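Local atomic coordinates of phosphatase (Thermotoga maritima, PDB entry 1NF2), a protein that probably acts as a magnesium-dependent phosphatase of the haloacid dehalogenase (HAD) family, with a separate substrate-binding domain set beside its catalytic core. Residues A[13-24]-A[248-256]; A[104-115]-A[128-136]. All blocks are in the same frame, centred on the assembly; numbering follows the deposited sequence.

In the fold
Contacts 1 and 2 share no secondary-structure element and do not touch; their centres lie about 32 Å apart, and contact 2 is nested in the loop of chain that contact 1 closes. Both are partly buried. Contact 1 is on the side of the magnesium-binding HAD core, where it brings the starts of helices 22-31 and 253-258 together mainly through polar side chains: a carboxylate receiving a backbone N-H and a pair of serine hydroxyls. Contact 2 belongs to the smaller six-stranded sheet of the cap. There the backbone supplies most of the bonds between two parallel strands, apolar side chains pack on both faces, and charged groups are kept to the margins.

Contact 1: residues A[13-24]-A[248-256]; sequences LLNDNLEISEKD and TNNDSGVSY
Asp24 and Ser255 form the centre of this contact, where the first turns of two helices meet. With CG anti to its carbonyl carbon (chi1 -70°), Asp24 turns its carboxylate across to the start of helix 253-258. Its OD1 takes the N-H of Ser255 at 3.0 Å from N, on the syn side but 34° out of the carboxylate plane. The 2.5 Å between OD1 and Ser255 OG is too short to trust in detail; OG also bonds to Asn27. A water links OD2 to Val254 N, which may let the acid offset the positive helix start. An alanine here is likely to leave Ser255 N and this water without their acceptor and to weaken the tie between the two helix starts. Serine, with a short hydroxyl, suits position 21: Ser21 OG caps helix 22-31 by accepting from Asp24 N, and meets Ser252 OG at 2.8 Å. Lys23, CG anti to the backbone N (chi1 -177°), bends only near its end, laying CG and CD on Ser255. Buried Asn249 faces the Leu14 to Asp16 turn, its side chain about 8 Å from the magnesium ion of the HAD core. Val254 CG2 rests 4.1 Å from Leu13 CA. Leu14 packs on Leu9 of helix 9-13, and Val254 on Met231, just beyond strand 227-230.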
loop_
_atom_site.group_PDB
_atom_site.type_symbol
_atom_site.label_atom_id
_atom_site.label_comp_id
_atom_site.label_asym_id
_atom_site.label_seq_id
_atom_site.Cartn_x
_atom_site.Cartn_y
_atom_site.Cartn_z
ATOM N N LEU A 13 12.349 -1.731 -1.026
ATOM C CA LEU A 13 13.138 -2.181 0.120
ATOM C C LEU A 13 13.147 -3.716 0.168
ATOM O O LEU A 13 14.103 -4.319 0.650
ATOM C CB LEU A 13 12.562 -1.644 1.435
ATOM C CG LEU A 13 13.519 -1.150 2.532
ATOM C CD1 LEU A 13 12.822 -1.283 3.880
ATOM C CD2 LEU A 13 14.814 -1.949 2.537
ATOM N N LEU A 14 12.073 -4.341 -0.316
ATOM C CA LEU A 14 11.985 -5.801 -0.342
ATOM C C LEU A 14 12.496 -6.313 -1.677
ATOM O O LEU A 14 12.206 -5.726 -2.719
ATOM C CB LEU A 14 10.538 -6.271 -0.168
ATOM C CG LEU A 14 9.793 -5.889 1.110
ATOM C CD1 LEU A 14 8.359 -6.400 1.024
ATOM C CD2 LEU A 14 10.505 -6.464 2.320
ATOM N N ASN A 15 13.262 -7.400 -1.661
ATOM C CA ASN A 15 13.745 -7.941 -2.921
ATOM C C ASN A 15 12.623 -8.788 -3.515
ATOM O O ASN A 15 11.537 -8.875 -2.935
ATOM C CB ASN A 15 15.042 -8.760 -2.724
ATOM C CG ASN A 15 14.861 -9.999 -1.841
ATOM O OD1 ASN A 15 15.843 -10.534 -1.318
ATOM N ND2 ASN A 15 13.628 -10.465 -1.685
ATOM N N ASP A 16 12.874 -9.398 -4.665
ATOM C CA ASP A 16 11.858 -10.214 -5.308
ATOM C C ASP A 16 11.380 -11.401 -4.473
ATOM O O ASP A 16 10.347 -11.996 -4.778
ATOM C CB ASP A 16 12.352 -10.686 -6.680
ATOM C CG ASP A 16 12.343 -9.567 -7.713
ATOM O OD1 ASP A 16 11.754 -8.499 -7.428
ATOM O OD2 ASP A 16 12.911 -9.756 -8.809
ATOM N N ASN A 17 12.117 -11.745 -3.420
ATOM C CA ASN A 17 11.711 -12.854 -2.562
ATOM C C ASN A 17 11.041 -12.305 -1.315
ATOM O O ASN A 17 10.873 -13.011 -0.322
ATOM C CB ASN A 17 12.915 -13.718 -2.170
ATOM C CG ASN A 17 13.577 -14.371 -3.368
ATOM O OD1 ASN A 17 12.902 -14.909 -4.248
ATOM N ND2 ASN A 17 14.905 -14.337 -3.402
ATOM N N LEU A 18 10.664 -11.030 -1.387
ATOM C CA LEU A 18 9.994 -10.329 -0.297
ATOM C C LEU A 18 10.799 -10.222 0.995
ATOM O O LEU A 18 10.232 -10.166 2.085
ATOM C CB LEU A 18 8.635 -10.976 -0.003
ATOM C CG LEU A 18 7.609 -10.966 -1.140
ATOM C CD1 LEU A 18 6.253 -11.394 -0.587
ATOM C CD2 LEU A 18 7.510 -9.570 -1.756
ATOM N N GLU A 19 12.121 -10.185 0.877
ATOM C CA GLU A 19 12.967 -10.062 2.056
ATOM C C GLU A 19 13.814 -8.796 1.954
ATOM O O GLU A 19 13.999 -8.241 0.868
ATOM C CB GLU A 19 13.852 -11.304 2.196
ATOM C CG GLU A 19 14.711 -11.592 0.980
ATOM C CD GLU A 19 15.170 -13.042 0.902
ATOM O OE1 GLU A 19 15.971 -13.371 -0.004
ATOM O OE2 GLU A 19 14.722 -13.854 1.739
ATOM N N ILE A 20 14.299 -8.326 3.097
ATOM C CA ILE A 20 15.130 -7.130 3.153
ATOM C C ILE A 20 16.573 -7.560 3.410
ATOM O O ILE A 20 16.839 -8.259 4.381
ATOM C CB ILE A 20 14.682 -6.202 4.305
ATOM C CG1 ILE A 20 13.243 -5.737 4.063
ATOM C CG2 ILE A 20 15.632 -5.019 4.430
ATOM C CD1 ILE A 20 12.704 -4.832 5.134
ATOM N N SER A 21 17.496 -7.150 2.546
ATOM C CA SER A 21 18.903 -7.510 2.718
ATOM C C SER A 21 19.434 -6.963 4.041
ATOM O O SER A 21 18.923 -5.968 4.559
ATOM C CB SER A 21 19.750 -6.946 1.569
ATOM O OG SER A 21 19.882 -5.536 1.668
ATOM N N GLU A 22 20.456 -7.618 4.589
ATOM C CA GLU A 22 21.059 -7.173 5.842
ATOM C C GLU A 22 21.652 -5.780 5.666
ATOM O O GLU A 22 21.592 -4.947 6.573
ATOM C CB GLU A 22 22.168 -8.140 6.285
ATOM C CG GLU A 22 21.682 -9.358 7.033
ATOM C CD GLU A 22 21.080 -9.009 8.379
ATOM O OE1 GLU A 22 21.698 -8.214 9.117
ATOM O OE2 GLU A 22 19.996 -9.538 8.707
ATOM N N LYS A 23 22.231 -5.525 4.500
ATOM C CA LYS A 23 22.819 -4.216 4.261
ATOM C C LYS A 23 21.751 -3.121 4.432
ATOM O O LYS A 23 21.955 -2.153 5.179
ATOM C CB LYS A 23 23.441 -4.153 2.863
ATOM C CG LYS A 23 24.142 -2.833 2.561
ATOM C CD LYS A 23 24.630 -2.745 1.118
ATOM C CE LYS A 23 25.940 -3.477 0.901
ATOM N NZ LYS A 23 25.867 -4.902 1.312
ATOM N N ASP A 24 20.607 -3.283 3.763
ATOM C CA ASP A 24 19.531 -2.291 3.863
ATOM C C ASP A 24 19.001 -2.219 5.286
ATOM O O ASP A 24 18.712 -1.135 5.796
ATOM C CB ASP A 24 18.364 -2.616 2.916
ATOM C CG ASP A 24 18.713 -2.407 1.450
ATOM O OD1 ASP A 24 19.687 -1.678 1.143
ATOM O OD2 ASP A 24 17.994 -2.971 0.597
ATOM N N THR A 248 18.994 -2.134 -8.306
ATOM C CA THR A 248 17.773 -2.911 -8.250
ATOM C C THR A 248 17.401 -3.264 -6.805
ATOM O O THR A 248 18.229 -3.167 -5.901
ATOM C CB THR A 248 17.974 -4.181 -9.111
ATOM O OG1 THR A 248 17.044 -4.171 -10.198
ATOM C CG2 THR A 248 17.836 -5.429 -8.288
ATOM N N ASN A 249 16.153 -3.667 -6.586
ATOM C CA ASN A 249 15.705 -4.035 -5.249
ATOM C C ASN A 249 16.243 -5.406 -4.835
ATOM O O ASN A 249 16.203 -5.766 -3.660
ATOM C CB ASN A 249 14.167 -4.028 -5.167
ATOM C CG ASN A 249 13.523 -5.112 -6.020
ATOM O OD1 ASN A 249 12.631 -5.833 -5.559
ATOM N ND2 ASN A 249 13.961 -5.225 -7.266
ATOM N N ASN A 250 16.746 -6.162 -5.805
ATOM C CA ASN A 250 17.308 -7.489 -5.553
ATOM C C ASN A 250 18.725 -7.353 -5.036
ATOM O O ASN A 250 19.281 -8.272 -4.435
ATOM C CB ASN A 250 17.289 -8.315 -6.830
ATOM C CG ASN A 250 15.898 -8.768 -7.189
ATOM O OD1 ASN A 250 15.529 -8.824 -8.363
ATOM N ND2 ASN A 250 15.113 -9.103 -6.173
ATOM N N ASP A 251 19.320 -6.202 -5.296
ATOM C CA ASP A 251 20.642 -5.932 -4.787
ATOM C C ASP A 251 20.241 -5.195 -3.525
ATOM O O ASP A 251 19.325 -5.614 -2.806
ATOM C CB ASP A 251 21.403 -5.000 -5.723
ATOM C CG ASP A 251 21.360 -5.467 -7.161
ATOM O OD1 ASP A 251 21.780 -6.614 -7.429
ATOM O OD2 ASP A 251 20.900 -4.689 -8.026
ATOM N N SER A 252 20.909 -4.095 -3.253
ATOM C CA SER A 252 20.557 -3.306 -2.093
ATOM C C SER A 252 20.582 -1.906 -2.663
ATOM O O SER A 252 21.362 -1.053 -2.237
ATOM C CB SER A 252 21.590 -3.486 -0.979
ATOM O OG SER A 252 21.519 -4.799 -0.449
ATOM N N GLY A 253 19.731 -1.715 -3.675
ATOM C CA GLY A 253 19.628 -0.439 -4.352
ATOM C C GLY A 253 19.422 0.696 -3.380
ATOM O O GLY A 253 19.960 1.789 -3.574
ATOM N N VAL A 254 18.645 0.439 -2.333
ATOM C CA VAL A 254 18.370 1.447 -1.318
ATOM C C VAL A 254 19.653 1.893 -0.617
ATOM O O VAL A 254 19.939 3.092 -0.541
ATOM C CB VAL A 254 17.386 0.915 -0.258
ATOM C CG1 VAL A 254 17.189 1.952 0.840
ATOM C CG2 VAL A 254 16.055 0.578 -0.915
ATOM N N SER A 255 20.420 0.930 -0.107
ATOM C CA SER A 255 21.677 1.225 0.582
ATOM C C SER A 255 22.643 1.991 -0.306
ATOM O O SER A 255 23.279 2.943 0.130
ATOM C CB SER A 255 22.373 -0.068 1.032
ATOM O OG SER A 255 21.729 -0.663 2.143
ATOM N N TYR A 256 22.745 1.566 -1.559
ATOM C CA TYR A 256 23.663 2.183 -2.502
ATOM C C TYR A 256 23.563 3.707 -2.564
ATOM O O TYR A 256 24.578 4.393 -2.681
ATOM C CB TYR A 256 23.453 1.572 -3.887
ATOM C CG TYR A 256 24.563 1.871 -4.869
ATOM C CD1 TYR A 256 24.524 3.006 -5.675
ATOM C CD2 TYR A 256 25.656 1.013 -4.992
ATOM C CE1 TYR A 256 25.544 3.281 -6.585
ATOM C CE2 TYR A 256 26.686 1.277 -5.899
ATOM C CZ TYR A 256 26.623 2.413 -6.692
ATOM O OH TYR A 256 27.637 2.687 -7.583
HETATM O O HOH W 1 16.932 -2.143 -1.936
#

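Contact 2: residues A[104-115]-A[128-136]; sequences AYIDDVLYSEKD and VDYRVEPNL
Leu110 to Glu113 and Tyr130 to Pro134 run side by side, joined first by their backbones. Arg131 N donates to Leu110 O and Ser112 N to Arg131 O, both at 2.9 Å. Glu133 N reaches Ser112 O in a straighter bond of 2.8 Å. CA-H...O contacts such as Tyr111 CA to Arg131 O add to this ladder. The strands are parallel because helix 117-125 carries the chain back between them: a beta-alpha-beta unit at the margin of the cap's six-stranded sheet, with strand 130-132 outermost. Apolar contacts come next. On the face of Tyr111, Leu136, its CG anti to the backbone N (chi1 -174°), reaches in with both methyls, CD1 lying 3.6 Å from Tyr111 CB and 3.8 Å from Ile106 CD1, while CD2 meets Ala104; a branched leucine suits a site with neighbours on several sides. On the opposite face the Leu110 side chain crosses that of Val128 at about a right angle, CD1 3.9 Å from Val128 CG2, and Ser112 and Tyr130 pack on Ile119 of helix 117-125. Polar side chains make the remaining bonds. Tyr130 OH donates to Asp115 OD2 (2.9 Å) on its syn side, 29° out of the carboxylate plane, which stands 74° from the ring; Lys120 pairs with the same oxygen. Val132 CG1 lies 3.3 Å from Asp115 CB. Glu113 forms a salt bridge with Lys96, and a water joins its OE1 to Pro134 O.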
loop_
_atom_site.group_PDB
_atom_site.type_symbol
_atom_site.label_atom_id
_atom_site.label_comp_id
_atom_site.label_asym_id
_atom_site.label_seq_id
_atom_site.Cartn_x
_atom_site.Cartn_y
_atom_site.Cartn_z
ATOM N N ALA A 104 -13.900 -8.935 1.295
ATOM C CA ALA A 104 -13.864 -7.576 1.817
ATOM C C ALA A 104 -12.781 -7.369 2.869
ATOM O O ALA A 104 -12.497 -8.259 3.668
ATOM C CB ALA A 104 -15.230 -7.214 2.409
ATOM N N TYR A 105 -12.182 -6.182 2.855
ATOM C CA TYR A 105 -11.154 -5.812 3.820
ATOM C C TYR A 105 -11.823 -4.949 4.877
ATOM O O TYR A 105 -12.116 -3.778 4.639
ATOM C CB TYR A 105 -10.042 -5.031 3.125
ATOM C CG TYR A 105 -9.120 -5.898 2.299
ATOM C CD1 TYR A 105 -8.020 -6.521 2.881
ATOM C CD2 TYR A 105 -9.344 -6.094 0.938
ATOM C CE1 TYR A 105 -7.159 -7.313 2.128
ATOM C CE2 TYR A 105 -8.489 -6.886 0.175
ATOM C CZ TYR A 105 -7.397 -7.491 0.779
ATOM O OH TYR A 105 -6.532 -8.264 0.040
ATOM N N ILE A 106 -12.058 -5.530 6.050
ATOM C CA ILE A 106 -12.735 -4.818 7.125
ATOM C C ILE A 106 -11.916 -4.739 8.406
ATOM O O ILE A 106 -11.631 -5.756 9.036
ATOM C CB ILE A 106 -14.076 -5.504 7.448
ATOM C CG1 ILE A 106 -14.960 -5.493 6.197
ATOM C CG2 ILE A 106 -14.748 -4.821 8.629
ATOM C CD1 ILE A 106 -16.168 -6.381 6.314
ATOM N N ASP A 107 -11.560 -3.521 8.797
ATOM C CA ASP A 107 -10.777 -3.311 10.006
ATOM C C ASP A 107 -9.507 -4.145 10.011
ATOM O O ASP A 107 -9.146 -4.747 11.021
ATOM C CB ASP A 107 -11.615 -3.630 11.240
ATOM C CG ASP A 107 -12.072 -2.382 11.955
ATOM O OD1 ASP A 107 -11.213 -1.714 12.571
ATOM O OD2 ASP A 107 -13.280 -2.059 11.890
ATOM N N ASP A 108 -8.853 -4.191 8.856
ATOM C CA ASP A 108 -7.597 -4.911 8.695
ATOM C C ASP A 108 -7.687 -6.433 8.746
ATOM O O ASP A 108 -6.762 -7.100 9.205
ATOM C CB ASP A 108 -6.587 -4.407 9.730
ATOM C CG ASP A 108 -5.191 -4.286 9.163
ATOM O OD1 ASP A 108 -5.068 -4.026 7.947
ATOM O OD2 ASP A 108 -4.222 -4.433 9.934
ATOM N N VAL A 109 -8.806 -6.974 8.269
ATOM C CA VAL A 109 -9.008 -8.423 8.215
ATOM C C VAL A 109 -9.664 -8.759 6.875
ATOM O O VAL A 109 -10.629 -8.111 6.472
ATOM C CB VAL A 109 -9.923 -8.926 9.364
ATOM C CG1 VAL A 109 -10.112 -10.441 9.259
ATOM C CG2 VAL A 109 -9.312 -8.572 10.711
ATOM N N LEU A 110 -9.126 -9.752 6.175
ATOM C CA LEU A 110 -9.679 -10.140 4.884
ATOM C C LEU A 110 -10.766 -11.180 5.112
ATOM O O LEU A 110 -10.527 -12.200 5.764
ATOM C CB LEU A 110 -8.596 -10.745 3.981
ATOM C CG LEU A 110 -8.718 -10.553 2.463
ATOM C CD1 LEU A 110 -7.803 -11.546 1.766
ATOM C CD2 LEU A 110 -10.144 -10.749 1.999
ATOM N N TYR A 111 -11.957 -10.908 4.585
ATOM C CA TYR A 111 -13.090 -11.822 4.706
ATOM C C TYR A 111 -13.518 -12.269 3.313
ATOM O O TYR A 111 -13.362 -11.533 2.341
ATOM C CB TYR A 111 -14.284 -11.128 5.369
ATOM C CG TYR A 111 -14.112 -10.785 6.829
ATOM C CD1 TYR A 111 -14.510 -11.669 7.826
ATOM C CD2 TYR A 111 -13.574 -9.556 7.213
ATOM C CE1 TYR A 111 -14.384 -11.336 9.174
ATOM C CE2 TYR A 111 -13.442 -9.213 8.553
ATOM C CZ TYR A 111 -13.848 -10.104 9.527
ATOM O OH TYR A 111 -13.721 -9.756 10.854
ATOM N N SER A 112 -14.055 -13.481 3.228
ATOM C CA SER A 112 -14.552 -14.025 1.970
ATOM C C SER A 112 -15.883 -14.694 2.282
ATOM O O SER A 112 -16.027 -15.360 3.308
ATOM C CB SER A 112 -13.585 -15.055 1.387
ATOM O OG SER A 112 -14.021 -15.471 0.105
ATOM N N GLU A 113 -16.859 -14.510 1.405
ATOM C CA GLU A 113 -18.177 -15.093 1.616
ATOM C C GLU A 113 -18.136 -16.614 1.604
ATOM O O GLU A 113 -18.718 -17.267 2.470
ATOM C CB GLU A 113 -19.144 -14.606 0.539
ATOM C CG GLU A 113 -20.437 -14.048 1.087
ATOM C CD GLU A 113 -21.398 -13.643 -0.008
ATOM O OE1 GLU A 113 -22.388 -12.949 0.308
ATOM O OE2 GLU A 113 -21.166 -14.021 -1.181
ATOM N N LYS A 114 -17.438 -17.172 0.622
ATOM C CA LYS A 114 -17.337 -18.621 0.483
ATOM C C LYS A 114 -15.878 -19.069 0.458
ATOM O O LYS A 114 -15.023 -18.371 -0.088
ATOM C CB LYS A 114 -18.035 -19.055 -0.808
ATOM C CG LYS A 114 -19.441 -18.492 -0.964
ATOM C CD LYS A 114 -19.961 -18.674 -2.379
ATOM C CE LYS A 114 -21.301 -17.984 -2.567
ATOM N NZ LYS A 114 -21.784 -18.109 -3.969
ATOM N N ASP A 115 -15.593 -20.229 1.044
ATOM C CA ASP A 115 -14.226 -20.741 1.072
ATOM C C ASP A 115 -13.947 -21.573 -0.169
ATOM O O ASP A 115 -13.928 -22.802 -0.113
ATOM C CB ASP A 115 -13.991 -21.599 2.319
ATOM C CG ASP A 115 -12.515 -21.899 2.556
ATOM O OD1 ASP A 115 -12.201 -22.587 3.550
ATOM O OD2 ASP A 115 -11.668 -21.447 1.755
ATOM N N VAL A 128 -1.516 -13.480 2.954
ATOM C CA VAL A 128 -2.302 -12.862 4.016
ATOM C C VAL A 128 -3.285 -13.941 4.507
ATOM O O VAL A 128 -3.605 -14.873 3.764
ATOM C CB VAL A 128 -3.136 -11.669 3.473
ATOM C CG1 VAL A 128 -2.204 -10.556 2.986
ATOM C CG2 VAL A 128 -4.034 -12.137 2.323
ATOM N N ASP A 129 -3.754 -13.831 5.749
ATOM C CA ASP A 129 -4.725 -14.790 6.292
ATOM C C ASP A 129 -6.125 -14.264 5.971
ATOM O O ASP A 129 -6.332 -13.053 5.926
ATOM C CB ASP A 129 -4.585 -14.911 7.817
ATOM C CG ASP A 129 -3.280 -15.561 8.245
ATOM O OD1 ASP A 129 -2.205 -14.992 7.966
ATOM O OD2 ASP A 129 -3.336 -16.641 8.868
ATOM N N TYR A 130 -7.075 -15.162 5.733
ATOM C CA TYR A 130 -8.443 -14.742 5.448
ATOM C C TYR A 130 -9.424 -15.539 6.295
ATOM O O TYR A 130 -9.088 -16.593 6.834
ATOM C CB TYR A 130 -8.793 -14.917 3.965
ATOM C CG TYR A 130 -8.854 -16.352 3.503
ATOM C CD1 TYR A 130 -7.695 -17.037 3.142
ATOM C CD2 TYR A 130 -10.072 -17.028 3.427
ATOM C CE1 TYR A 130 -7.745 -18.362 2.713
ATOM C CE2 TYR A 130 -10.134 -18.352 3.001
ATOM C CZ TYR A 130 -8.967 -19.013 2.644
ATOM O OH TYR A 130 -9.024 -20.319 2.207
ATOM N N ARG A 131 -10.641 -15.025 6.410
ATOM C CA ARG A 131 -11.674 -15.677 7.190
ATOM C C ARG A 131 -12.958 -15.779 6.378
ATOM O O ARG A 131 -13.327 -14.846 5.662
ATOM C CB ARG A 131 -11.905 -14.893 8.486
ATOM C CG ARG A 131 -10.780 -15.068 9.502
ATOM C CD ARG A 131 -10.852 -14.045 10.620
ATOM N NE ARG A 131 -10.023 -14.403 11.774
ATOM C CZ ARG A 131 -8.715 -14.647 11.734
ATOM N NH1 ARG A 131 -8.050 -14.581 10.588
ATOM N NH2 ARG A 131 -8.065 -14.951 12.850
ATOM N N VAL A 132 -13.618 -16.928 6.475
ATOM C CA VAL A 132 -14.865 -17.159 5.758
ATOM C C VAL A 132 -16.044 -16.647 6.573
ATOM O O VAL A 132 -16.246 -17.046 7.719
ATOM C CB VAL A 132 -15.075 -18.657 5.456
ATOM C CG1 VAL A 132 -14.060 -19.119 4.430
ATOM C CG2 VAL A 132 -14.934 -19.473 6.735
ATOM N N GLU A 133 -16.812 -15.749 5.971
ATOM C CA GLU A 133 -17.975 -15.160 6.623
ATOM C C GLU A 133 -19.141 -15.125 5.636
ATOM O O GLU A 133 -19.253 -14.202 4.827
ATOM C CB GLU A 133 -17.643 -13.740 7.098
ATOM C CG GLU A 133 -18.835 -12.962 7.645
ATOM C CD GLU A 133 -19.376 -13.536 8.941
ATOM O OE1 GLU A 133 -19.568 -14.767 9.012
ATOM O OE2 GLU A 133 -19.619 -12.754 9.885
ATOM N N PRO A 134 -20.029 -16.131 5.694
ATOM C CA PRO A 134 -21.188 -16.212 4.797
ATOM C C PRO A 134 -22.089 -14.981 4.888
ATOM O O PRO A 134 -22.753 -14.609 3.918
ATOM C CB PRO A 134 -21.894 -17.477 5.270
ATOM C CG PRO A 134 -21.611 -17.470 6.747
ATOM C CD PRO A 134 -20.136 -17.129 6.774
ATOM N N ASN A 135 -22.092 -14.344 6.056
ATOM C CA ASN A 135 -22.914 -13.162 6.285
ATOM C C ASN A 135 -22.106 -11.874 6.104
ATOM O O ASN A 135 -22.368 -10.857 6.751
ATOM C CB ASN A 135 -23.509 -13.225 7.690
ATOM C CG ASN A 135 -24.490 -12.111 7.955
ATOM O OD1 ASN A 135 -25.391 -11.860 7.154
ATOM N ND2 ASN A 135 -24.325 -11.433 9.085
ATOM N N LEU A 136 -21.128 -11.926 5.206
ATOM C CA LEU A 136 -20.268 -10.783 4.938
ATOM C C LEU A 136 -21.061 -9.549 4.517
ATOM O O LEU A 136 -20.690 -8.422 4.848
ATOM C CB LEU A 136 -19.246 -11.146 3.859
ATOM C CG LEU A 136 -18.156 -10.117 3.552
ATOM C CD1 LEU A 136 -17.484 -9.657 4.843
ATOM C CD2 LEU A 136 -17.138 -10.747 2.608
HETATM O O HOH W 2 -23.255 -12.426 2.726
#